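Local coordinates for putative alpha-N-acetylgalactosaminidase (PDB 3CC1), which probably hydrolyses terminal alpha-N-acetylgalactosamine residues from glycoconjugates, as a TIM-barrel glycosidase related to alpha-galactosidase A, at residues A[77-82]-A[170-175]; A[85-90]-A[94-99]. One frame throughout, in Å; residues are numbered along the deposited sequence.

Interaction 1. Residues A[77-82]-A[170-175]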
# COMPACT_ATOMS: atom_id res chain seq x y z
N TYR A 77 -24.05 -26.38 35.09
CA TYR A 77 -24.84 -25.36 34.38
C TYR A 77 -24.07 -24.82 33.18
O TYR A 77 -24.36 -23.76 32.67
CB TYR A 77 -25.20 -24.22 35.33
CG TYR A 77 -25.87 -24.74 36.57
CD1 TYR A 77 -27.12 -25.33 36.52
CD2 TYR A 77 -25.22 -24.67 37.80
CE1 TYR A 77 -27.72 -25.84 37.65
CE2 TYR A 77 -25.82 -25.17 38.95
CZ TYR A 77 -27.06 -25.76 38.85
OH TYR A 77 -27.65 -26.21 40.01
N GLY A 78 -23.04 -25.55 32.78
CA GLY A 78 -22.35 -25.24 31.54
C GLY A 78 -21.34 -24.11 31.70
O GLY A 78 -20.91 -23.50 30.71
N ARG A 79 -20.94 -23.86 32.94
CA ARG A 79 -19.92 -22.86 33.26
C ARG A 79 -18.54 -23.45 33.51
O ARG A 79 -18.32 -24.25 34.41
CB ARG A 79 -20.36 -22.06 34.48
CG ARG A 79 -21.78 -21.50 34.34
CD ARG A 79 -22.15 -20.55 35.46
NE ARG A 79 -22.21 -21.25 36.74
CZ ARG A 79 -22.66 -20.72 37.87
NH1 ARG A 79 -23.10 -19.47 37.90
NH2 ARG A 79 -22.68 -21.45 38.97
N LEU A 80 -17.58 -22.96 32.73
CA LEU A 80 -16.22 -23.43 32.80
C LEU A 80 -15.57 -23.06 34.17
O LEU A 80 -15.85 -22.02 34.75
CB LEU A 80 -15.40 -22.93 31.61
CG LEU A 80 -15.80 -23.40 30.21
CD1 LEU A 80 -15.12 -22.53 29.14
CD2 LEU A 80 -15.46 -24.88 30.08
N LEU A 81 -14.75 -23.99 34.65
CA LEU A 81 -14.11 -23.95 35.97
C LEU A 81 -12.61 -24.15 35.85
O LEU A 81 -12.13 -24.70 34.86
CB LEU A 81 -14.69 -25.06 36.88
CG LEU A 81 -16.21 -25.18 37.08
CD1 LEU A 81 -16.53 -26.43 37.96
CD2 LEU A 81 -16.76 -23.91 37.67
N PRO A 82 -11.84 -23.66 36.85
CA PRO A 82 -10.39 -23.86 36.85
C PRO A 82 -9.89 -25.32 36.83
O PRO A 82 -10.38 -26.17 37.53
CB PRO A 82 -9.92 -23.10 38.13
CG PRO A 82 -11.06 -22.23 38.49
CD PRO A 82 -12.30 -22.90 38.02
N PHE A 170 -21.14 -14.24 34.83
CA PHE A 170 -20.66 -13.06 35.56
C PHE A 170 -21.02 -13.11 37.05
O PHE A 170 -20.26 -12.62 37.88
CB PHE A 170 -21.05 -11.77 34.86
CG PHE A 170 -20.22 -11.53 33.62
CD1 PHE A 170 -18.96 -10.96 33.73
CD2 PHE A 170 -20.62 -12.02 32.39
CE1 PHE A 170 -18.15 -10.81 32.62
CE2 PHE A 170 -19.82 -11.89 31.25
CZ PHE A 170 -18.57 -11.28 31.37
N GLU A 171 -22.10 -13.80 37.39
CA GLU A 171 -22.36 -14.13 38.80
C GLU A 171 -21.27 -15.03 39.36
O GLU A 171 -20.78 -14.81 40.47
CB GLU A 171 -23.71 -14.82 38.96
CG GLU A 171 -24.89 -13.88 38.85
CD GLU A 171 -26.24 -14.61 38.65
OE1 GLU A 171 -26.29 -15.87 38.89
OE2 GLU A 171 -27.23 -13.93 38.25
N LEU A 172 -20.88 -16.04 38.60
CA LEU A 172 -19.80 -16.92 39.02
C LEU A 172 -18.48 -16.15 39.22
O LEU A 172 -17.78 -16.31 40.23
CB LEU A 172 -19.62 -18.06 38.00
CG LEU A 172 -18.64 -19.17 38.36
CD1 LEU A 172 -18.98 -19.81 39.75
CD2 LEU A 172 -18.66 -20.19 37.22
N TYR A 173 -18.16 -15.30 38.27
CA TYR A 173 -16.92 -14.54 38.32
C TYR A 173 -16.97 -13.56 39.50
O TYR A 173 -15.95 -13.34 40.17
CB TYR A 173 -16.63 -13.83 36.98
CG TYR A 173 -16.60 -14.75 35.79
CD1 TYR A 173 -16.25 -16.08 35.94
CD2 TYR A 173 -16.93 -14.30 34.51
CE1 TYR A 173 -16.24 -16.95 34.85
CE2 TYR A 173 -16.95 -15.18 33.41
CZ TYR A 173 -16.60 -16.49 33.58
OH TYR A 173 -16.55 -17.38 32.53
N ALA A 174 -18.13 -12.98 39.77
CA ALA A 174 -18.29 -12.09 40.93
C ALA A 174 -18.07 -12.87 42.22
O ALA A 174 -17.42 -12.39 43.15
CB ALA A 174 -19.65 -11.40 40.93
N GLN A 175 -18.61 -14.08 42.24
CA GLN A 175 -18.46 -15.00 43.35
C GLN A 175 -16.98 -15.23 43.61
O GLN A 175 -16.52 -15.16 44.75
CB GLN A 175 -19.14 -16.34 43.02
CG GLN A 175 -19.18 -17.33 44.16
CD GLN A 175 -19.72 -18.69 43.74
OE1 GLN A 175 -19.05 -19.71 43.89
NE2 GLN A 175 -20.94 -18.70 43.22
O HOH W 1 -17.09 -19.95 33.22
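Arg79 and Leu172 carry this contact, in which the long loop after strand 49-52 of the TIM barrel lies against helix 162-175, one of the helices outside the barrel strands. The van der Waals part is one leucine against the length of the arginine. Methyl CD2 of Leu172 lies 3.7 Å from both CB and NE of Arg79, while Leu172 CB rests over one guanidinium face, 3.7 Å above the plane and offset toward its rim. A bend at chi3 (-65°) folds the arginine chain so that both its aliphatic stem and its flat head meet the same leucine. Leu81 adds its own CD2, 4.2 Å from Leu172 CD2, at the margin.

The N-H groups of the same guanidinium are used outside the two segments. NE of Arg79 forms a salt bridge with Asp75, and NH1 donates to the carbonyl of Ser168, one turn before Leu172 on the same helix, so the guanidinium is held both by its own loop and by the helix it covers. A leucine at Arg79 would probably leave the Asp75 carboxylate without its ionic mate and the Ser168 carbonyl without this donor.

No direct hydrogen bond joins the two segments; a water does so instead. It donates to the carbonyl oxygen of Leu80 at 2.9 Å and lies 2.7 Å from the hydroxyl OH of Tyr173, to which it is also hydrogen-bonded.

Interaction 2. Residues A[85-90]-A[94-99]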
# COMPACT_ATOMS: atom_id res chain seq x y z
N ASN A 85 -5.56 -29.37 38.52
CA ASN A 85 -4.13 -29.74 38.53
C ASN A 85 -3.26 -28.49 38.57
O ASN A 85 -2.25 -28.41 39.29
CB ASN A 85 -3.78 -30.62 37.32
CG ASN A 85 -4.10 -29.95 35.97
OD1 ASN A 85 -5.14 -29.35 35.80
ND2 ASN A 85 -3.20 -30.09 35.02
N ARG A 86 -3.70 -27.46 37.84
CA ARG A 86 -2.95 -26.20 37.74
C ARG A 86 -3.33 -25.25 38.88
O ARG A 86 -2.51 -24.49 39.37
CB ARG A 86 -3.20 -25.53 36.40
CG ARG A 86 -2.47 -26.25 35.25
CD ARG A 86 -3.02 -25.87 33.89
NE ARG A 86 -3.14 -24.43 33.79
CZ ARG A 86 -3.95 -23.79 32.95
NH1 ARG A 86 -4.70 -24.48 32.08
NH2 ARG A 86 -4.02 -22.46 33.01
N PHE A 87 -4.57 -25.34 39.31
CA PHE A 87 -5.11 -24.46 40.34
C PHE A 87 -5.68 -25.31 41.49
O PHE A 87 -6.89 -25.44 41.64
CB PHE A 87 -6.17 -23.52 39.77
CG PHE A 87 -5.67 -22.62 38.69
CD1 PHE A 87 -4.89 -21.51 38.98
CD2 PHE A 87 -5.95 -22.89 37.35
CE1 PHE A 87 -4.41 -20.69 37.96
CE2 PHE A 87 -5.45 -22.08 36.33
CZ PHE A 87 -4.69 -20.99 36.64
N PRO A 88 -4.80 -25.91 42.29
CA PRO A 88 -5.32 -26.81 43.34
C PRO A 88 -6.21 -26.13 44.37
O PRO A 88 -7.07 -26.79 44.93
CB PRO A 88 -4.08 -27.42 43.97
CG PRO A 88 -2.92 -26.81 43.28
CD PRO A 88 -3.34 -25.79 42.31
N SER A 89 -6.04 -24.84 44.60
CA SER A 89 -6.90 -24.13 45.56
C SER A 89 -8.34 -24.02 45.05
O SER A 89 -9.24 -23.69 45.81
CB SER A 89 -6.36 -22.72 45.87
OG SER A 89 -6.37 -21.86 44.70
N ALA A 90 -8.54 -24.34 43.78
CA ALA A 90 -9.86 -24.27 43.14
C ALA A 90 -10.74 -25.47 43.49
O ALA A 90 -11.91 -25.49 43.18
CB ALA A 90 -9.71 -24.20 41.64
N ALA A 94 -14.25 -24.22 45.34
CA ALA A 94 -13.68 -22.90 45.68
C ALA A 94 -13.50 -21.99 44.44
O ALA A 94 -13.60 -20.74 44.51
CB ALA A 94 -12.36 -23.11 46.44
N GLY A 95 -13.27 -22.61 43.29
CA GLY A 95 -13.04 -21.85 42.07
C GLY A 95 -11.83 -20.94 42.24
O GLY A 95 -10.87 -21.29 42.93
N PHE A 96 -11.91 -19.77 41.65
CA PHE A 96 -10.81 -18.81 41.73
C PHE A 96 -10.88 -17.93 43.00
O PHE A 96 -10.09 -17.03 43.16
CB PHE A 96 -10.79 -17.90 40.48
CG PHE A 96 -10.06 -18.49 39.29
CD1 PHE A 96 -8.85 -19.13 39.43
CD2 PHE A 96 -10.58 -18.33 38.00
CE1 PHE A 96 -8.18 -19.62 38.32
CE2 PHE A 96 -9.91 -18.84 36.89
CZ PHE A 96 -8.71 -19.48 37.06
N LYS A 97 -11.81 -18.20 43.90
CA LYS A 97 -11.97 -17.32 45.09
C LYS A 97 -10.69 -17.28 45.95
O LYS A 97 -10.26 -16.23 46.32
CB LYS A 97 -13.21 -17.67 45.90
CG LYS A 97 -13.52 -16.71 47.11
CD LYS A 97 -13.62 -15.28 46.65
CE LYS A 97 -14.18 -14.31 47.73
NZ LYS A 97 -14.20 -12.87 47.13
N PRO A 98 -10.05 -18.42 46.22
CA PRO A 98 -8.84 -18.35 47.03
C PRO A 98 -7.69 -17.58 46.36
O PRO A 98 -6.95 -16.86 47.02
CB PRO A 98 -8.48 -19.82 47.25
CG PRO A 98 -9.77 -20.55 47.11
CD PRO A 98 -10.53 -19.79 46.06
N LEU A 99 -7.57 -17.73 45.07
CA LEU A 99 -6.51 -17.08 44.31
C LEU A 99 -6.73 -15.57 44.28
O LEU A 99 -5.82 -14.83 44.53
CB LEU A 99 -6.41 -17.68 42.89
CG LEU A 99 -5.30 -17.15 41.97
CD1 LEU A 99 -3.92 -17.18 42.63
CD2 LEU A 99 -5.32 -17.93 40.68
O HOH W 2 -8.34 -20.44 43.56
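The hydroxyl OG of Ser89 accepts a hydrogen bond from a water 2.7 Å away and is also bonded to Glu28, at the start of helix 28-41. The same water donates to Gly95 O, again at 2.7 Å, and accepts from Leu99 N at 3.2 Å, so one solvent molecule ties both segments together and takes up an amide of the first turn of helix 97-105. With chi1 at 64°, Ser89 OG stands between its own backbone N and carbonyl carbon, while its CB packs on CB of Pro98.

The direct backbone link is Gly95 N to Ala90 O, 3.2 Å long and appreciably bent. Beside it, Ala90 CA makes a CA-H...O contact with Gly95 O. The motif on the far side is a type II' beta turn, Ala94 to Lys97, leading into helix 97-105; Gly95 has the positive phi (59°) that such a turn needs and that suits glycine.

Further into the fold, Phe87 and Phe96 form a T-shaped pair. The edge of Phe96 drives CE1 over the centre of the Phe87 ring, with centroids 5.1 Å apart and planes at 85°. Phe110 and Trp176 meet Phe96 edge-to-face in turn. Leu99 CD2 approaches Phe87 obliquely, 4.0 Å from CE1.

From the N terminus, the chain leaves barrel strand 49-52 and enters a long loop, whose segment 77-82 will later be met by helix 162-175. Before that happens, the chain makes a tight local closure: in interaction 2, residues 85-90 fold back on 94-99 across three intervening residues, at the entry to helix 97-105. Interaction 1 closes only after a further stretch of helices and strands, so its 87-residue excursion contains the whole of interaction 2. The two touch where Pro82 packs on Ala90 and Phe96, and where Gln175 meets Lys97. A short-range closure inside a long-range one thus joins the loop to two of the barrel's helices.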